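Long-range contact in putative secreted endoglycosylceramidase (Rhodococcus hoagii, PDB 6JYZ), which probably hydrolyses the glycosidic bond between the sugar and the ceramide of galactosylceramides, as a family 5 glycoside hydrolase: residues I237-Q242 and R279-D284. Sequence-based numbering, arbitrary orientation.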
ATOM      1  N   ILE A 237      -6.351 -16.544   7.239  1.00  8.99           N
ATOM      2  CA  ILE A 237      -6.235 -15.368   6.382  1.00  9.55           C
ATOM      3  C   ILE A 237      -6.558 -15.769   4.938  1.00  9.42           C
ATOM      4  O   ILE A 237      -7.373 -15.109   4.267  1.00  9.38           O
ATOM      5  CB  ILE A 237      -4.837 -14.760   6.533  1.00  9.08           C
ATOM      6  CG1 ILE A 237      -4.713 -14.101   7.915  1.00  9.76           C
ATOM      7  CG2 ILE A 237      -4.577 -13.729   5.404  1.00  9.86           C
ATOM      8  CD1 ILE A 237      -3.251 -13.824   8.324  1.00 10.01           C
ATOM      9  N   GLY A 238      -6.001 -16.882   4.453  1.00  9.22           N
ATOM     10  CA  GLY A 238      -6.300 -17.319   3.085  1.00  8.94           C
ATOM     11  C   GLY A 238      -7.763 -17.666   2.929  1.00  9.18           C
ATOM     12  O   GLY A 238      -8.348 -17.390   1.852  1.00  9.86           O
ATOM     13  N   ARG A 239      -8.398 -18.272   3.924  1.00  9.65           N
ATOM     14  CA  ARG A 239      -9.819 -18.623   3.816  1.00  9.67           C
ATOM     15  C   ARG A 239     -10.657 -17.368   3.641  1.00  9.47           C
ATOM     16  O   ARG A 239     -11.593 -17.353   2.808  1.00 10.51           O
ATOM     17  CB  ARG A 239     -10.263 -19.351   5.075  1.00 10.88           C
ATOM     18  CG  ARG A 239     -11.619 -20.017   4.936  1.00 15.14           C
ATOM     19  CD  ARG A 239     -12.083 -20.641   6.266  1.00 15.27           C
ATOM     20  NE  ARG A 239     -11.168 -21.684   6.738  1.00 17.02           N
ATOM     21  CZ  ARG A 239     -11.262 -22.972   6.398  1.00 19.90           C
ATOM     22  NH1 ARG A 239     -12.147 -23.369   5.497  1.00 20.79           N
ATOM     23  NH2 ARG A 239     -10.402 -23.843   6.891  1.00 20.13           N
ATOM     24  N   PHE A 240     -10.329 -16.286   4.317  1.00  8.95           N
ATOM     25  CA  PHE A 240     -10.991 -15.021   4.132  1.00  9.01           C
ATOM     26  C   PHE A 240     -10.708 -14.500   2.710  1.00  8.85           C
ATOM     27  O   PHE A 240     -11.660 -14.061   2.011  1.00  9.31           O
ATOM     28  CB  PHE A 240     -10.521 -14.000   5.169  1.00  9.94           C
ATOM     29  CG  PHE A 240     -10.779 -12.569   4.742  1.00  9.15           C
ATOM     30  CD1 PHE A 240     -12.099 -12.114   4.582  1.00  9.87           C
ATOM     31  CD2 PHE A 240      -9.750 -11.701   4.457  1.00 10.32           C
ATOM     32  CE1 PHE A 240     -12.384 -10.776   4.185  1.00 10.84           C
ATOM     33  CE2 PHE A 240     -10.017 -10.408   4.023  1.00 11.40           C
ATOM     34  CZ  PHE A 240     -11.304  -9.941   3.876  1.00 11.53           C
ATOM     35  N   TYR A 241      -9.484 -14.527   2.241  1.00  9.04           N
ATOM     36  CA  TYR A 241      -9.224 -14.031   0.902  1.00  8.96           C
ATOM     37  C   TYR A 241     -10.055 -14.798  -0.125  1.00  9.77           C
ATOM     38  O   TYR A 241     -10.588 -14.173  -1.061  1.00  9.80           O
ATOM     39  CB  TYR A 241      -7.757 -14.164   0.536  1.00  9.23           C
ATOM     40  CG  TYR A 241      -6.787 -13.313   1.321  1.00  8.42           C
ATOM     41  CD1 TYR A 241      -7.138 -12.112   1.888  1.00  9.73           C
ATOM     42  CD2 TYR A 241      -5.464 -13.717   1.462  1.00  9.22           C
ATOM     43  CE1 TYR A 241      -6.221 -11.340   2.613  1.00  9.31           C
ATOM     44  CE2 TYR A 241      -4.510 -12.961   2.113  1.00  9.09           C
ATOM     45  CZ  TYR A 241      -4.888 -11.770   2.664  1.00  8.54           C
ATOM     46  OH  TYR A 241      -4.010 -10.956   3.321  1.00  9.11           O
ATOM     47  N   GLN A 242     -10.165 -16.117   0.014  1.00  9.41           N
ATOM     48  CA  GLN A 242     -10.931 -16.892  -0.971  1.00 10.18           C
ATOM     49  C   GLN A 242     -12.372 -16.431  -0.960  1.00  9.89           C
ATOM     50  O   GLN A 242     -12.979 -16.281  -2.048  1.00 10.75           O
ATOM     51  CB  GLN A 242     -10.765 -18.361  -0.614  1.00 11.03           C
ATOM     52  CG  GLN A 242     -11.582 -19.256  -1.577  1.00 11.68           C
ATOM     53  CD  GLN A 242     -11.359 -20.709  -1.220  1.00 13.54           C
ATOM     54  OE1 GLN A 242     -11.711 -21.119  -0.119  1.00 14.92           O
ATOM     55  NE2 GLN A 242     -10.776 -21.413  -2.171  1.00 16.59           N
ATOM     56  N   ARG A 279      -1.758 -21.618  -1.245  1.00 12.15           N
ATOM     57  CA  ARG A 279      -1.993 -21.295  -2.655  1.00 14.22           C
ATOM     58  C   ARG A 279      -3.383 -21.621  -3.105  1.00 13.07           C
ATOM     59  O   ARG A 279      -3.919 -20.868  -3.968  1.00 12.79           O
ATOM     60  CB  ARG A 279      -1.169 -22.250  -3.574  1.00 20.43           C
ATOM     61  CG  ARG A 279       0.296 -21.931  -3.538  1.00 25.94           C
ATOM     62  CD  ARG A 279       1.023 -22.634  -4.696  1.00 20.62           C
ATOM     63  NE  ARG A 279       1.201 -24.067  -4.830  1.00 27.02           N
ATOM     64  CZ  ARG A 279       2.242 -24.537  -5.530  1.00 32.66           C
ATOM     65  NH1 ARG A 279       3.071 -23.683  -6.120  1.00 34.91           N
ATOM     66  NH2 ARG A 279       2.450 -25.838  -5.651  1.00 34.99           N
ATOM     67  N   HIS A 280      -4.002 -22.697  -2.640  1.00 12.10           N
ATOM     68  CA  HIS A 280      -5.297 -23.057  -3.163  1.00 12.19           C
ATOM     69  C   HIS A 280      -6.332 -21.968  -2.872  1.00 13.80           C
ATOM     70  O   HIS A 280      -7.323 -21.829  -3.600  1.00 16.35           O
ATOM     71  CB  HIS A 280      -5.776 -24.412  -2.630  1.00 13.81           C
ATOM     72  CG  HIS A 280      -6.288 -24.411  -1.209  1.00 13.36           C
ATOM     73  ND1 HIS A 280      -5.520 -24.520  -0.033  1.00 18.51           N
ATOM     74  CD2 HIS A 280      -7.555 -24.321  -0.837  1.00 13.52           C
ATOM     75  CE1 HIS A 280      -6.400 -24.544   0.978  1.00 13.43           C
ATOM     76  NE2 HIS A 280      -7.591 -24.361   0.526  1.00 18.20           N
ATOM     77  N   TYR A 281      -6.166 -21.164  -1.824  1.00 11.90           N
ATOM     78  CA  TYR A 281      -7.086 -20.075  -1.538  1.00 11.54           C
ATOM     79  C   TYR A 281      -6.956 -18.906  -2.516  1.00 12.20           C
ATOM     80  O   TYR A 281      -7.880 -18.079  -2.537  1.00 12.48           O
ATOM     81  CB  TYR A 281      -6.811 -19.566  -0.126  1.00 10.82           C
ATOM     82  CG  TYR A 281      -7.192 -20.488   1.009  1.00 10.22           C
ATOM     83  CD1 TYR A 281      -8.480 -20.979   1.141  1.00 11.46           C
ATOM     84  CD2 TYR A 281      -6.225 -20.847   1.954  1.00 10.20           C
ATOM     85  CE1 TYR A 281      -8.862 -21.766   2.232  1.00 10.98           C
ATOM     86  CE2 TYR A 281      -6.586 -21.599   3.069  1.00 11.35           C
ATOM     87  CZ  TYR A 281      -7.900 -22.012   3.187  1.00 10.81           C
ATOM     88  OH  TYR A 281      -8.337 -22.769   4.267  1.00 13.99           O
ATOM     89  N   LEU A 282      -5.820 -18.789  -3.209  1.00 12.89           N
ATOM     90  CA  LEU A 282      -5.460 -17.677  -4.081  1.00 11.98           C
ATOM     91  C   LEU A 282      -5.359 -18.163  -5.524  1.00 13.24           C
ATOM     92  O   LEU A 282      -4.623 -17.554  -6.283  1.00 15.06           O
ATOM     93  CB  LEU A 282      -4.159 -17.032  -3.606  1.00 12.93           C
ATOM     94  CG  LEU A 282      -4.163 -16.116  -2.374  1.00 15.45           C
ATOM     95  CD1 LEU A 282      -5.214 -15.027  -2.405  1.00 11.25           C
ATOM     96  CD2 LEU A 282      -4.063 -16.846  -1.074  1.00 16.55           C
ATOM     97  N   ALA A 283      -6.112 -19.165  -5.929  1.00 13.50           N
ATOM     98  CA  ALA A 283      -6.003 -19.728  -7.276  1.00 15.61           C
ATOM     99  C   ALA A 283      -6.842 -18.914  -8.257  1.00 16.45           C
ATOM    100  O   ALA A 283      -7.830 -19.361  -8.809  1.00 18.96           O
ATOM    101  CB  ALA A 283      -6.507 -21.172  -7.219  1.00 18.31           C
ATOM    102  N   ASP A 284      -6.534 -17.654  -8.437  1.00 14.95           N
ATOM    103  CA  ASP A 284      -7.146 -16.762  -9.421  1.00 13.83           C
ATOM    104  C   ASP A 284      -5.962 -16.173 -10.134  1.00 13.29           C
ATOM    105  O   ASP A 284      -4.949 -15.805  -9.510  1.00 12.93           O
ATOM    106  CB  ASP A 284      -7.945 -15.669  -8.658  1.00 13.63           C
ATOM    107  CG  ASP A 284      -8.555 -14.581  -9.544  1.00 12.58           C
ATOM    108  OD1 ASP A 284      -7.814 -13.822 -10.218  1.00 13.97           O
ATOM    109  OD2 ASP A 284      -9.805 -14.540  -9.625  1.00 14.23           O
TER
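Tyr281 lays one face of its ring flat on the backbone of helix 230-251 at Gly238 and Arg239, a worked example of how an aromatic side chain can seat a loop on a helix that bares its main chain. The amide N of Arg239 sits 3.6 Å above the ring plane, over its centre, and the carbonyl carbon of Gly238 lies over the rim of the same face. Beside them, Tyr281 CB comes within 3.3 Å of Gly238 O, an oxygen already taken by the helical bond from Gln242 N. This is the tight, buried part of the contact: with no side chain on Gly238, the ring reaches the peptide itself. Deeper in, Leu282 CD1 packs 4.0 Å from Tyr241 CB, and both side chains continue onto Phe262 of strand 259-262, while the Tyr241 hydroxyl hydrogen-bonds to Glu263 O.

The outer side is looser and meets solvent at Arg239, His280 and, in part, Gln242. Gln242, stretched out with CG anti to the backbone N (chi1 178°), brings its amide to the edge of the Tyr281 ring, OE1 lying 3.5 Å from CD1, the two planes 80° apart. Arg239 runs out extended and bends near its end (chi3 -61°), bringing the rim of one guanidinium face over Tyr281 OH, but the hydroxyl's hydrogen bond is with Asp235, one turn earlier on the helix. On the opposite ring face, near its rim, lies His280 NE2, 3.3 Å above the plane. The segments share no hydrogen bond and meet through van der Waals packing. Helix 230-251 links parallel strands 214-218 and 259-262, and the 3-10 turn lies in the loop before strand 287-289: outer-layer packing of the (beta/alpha)8 barrel, the family 5 fold.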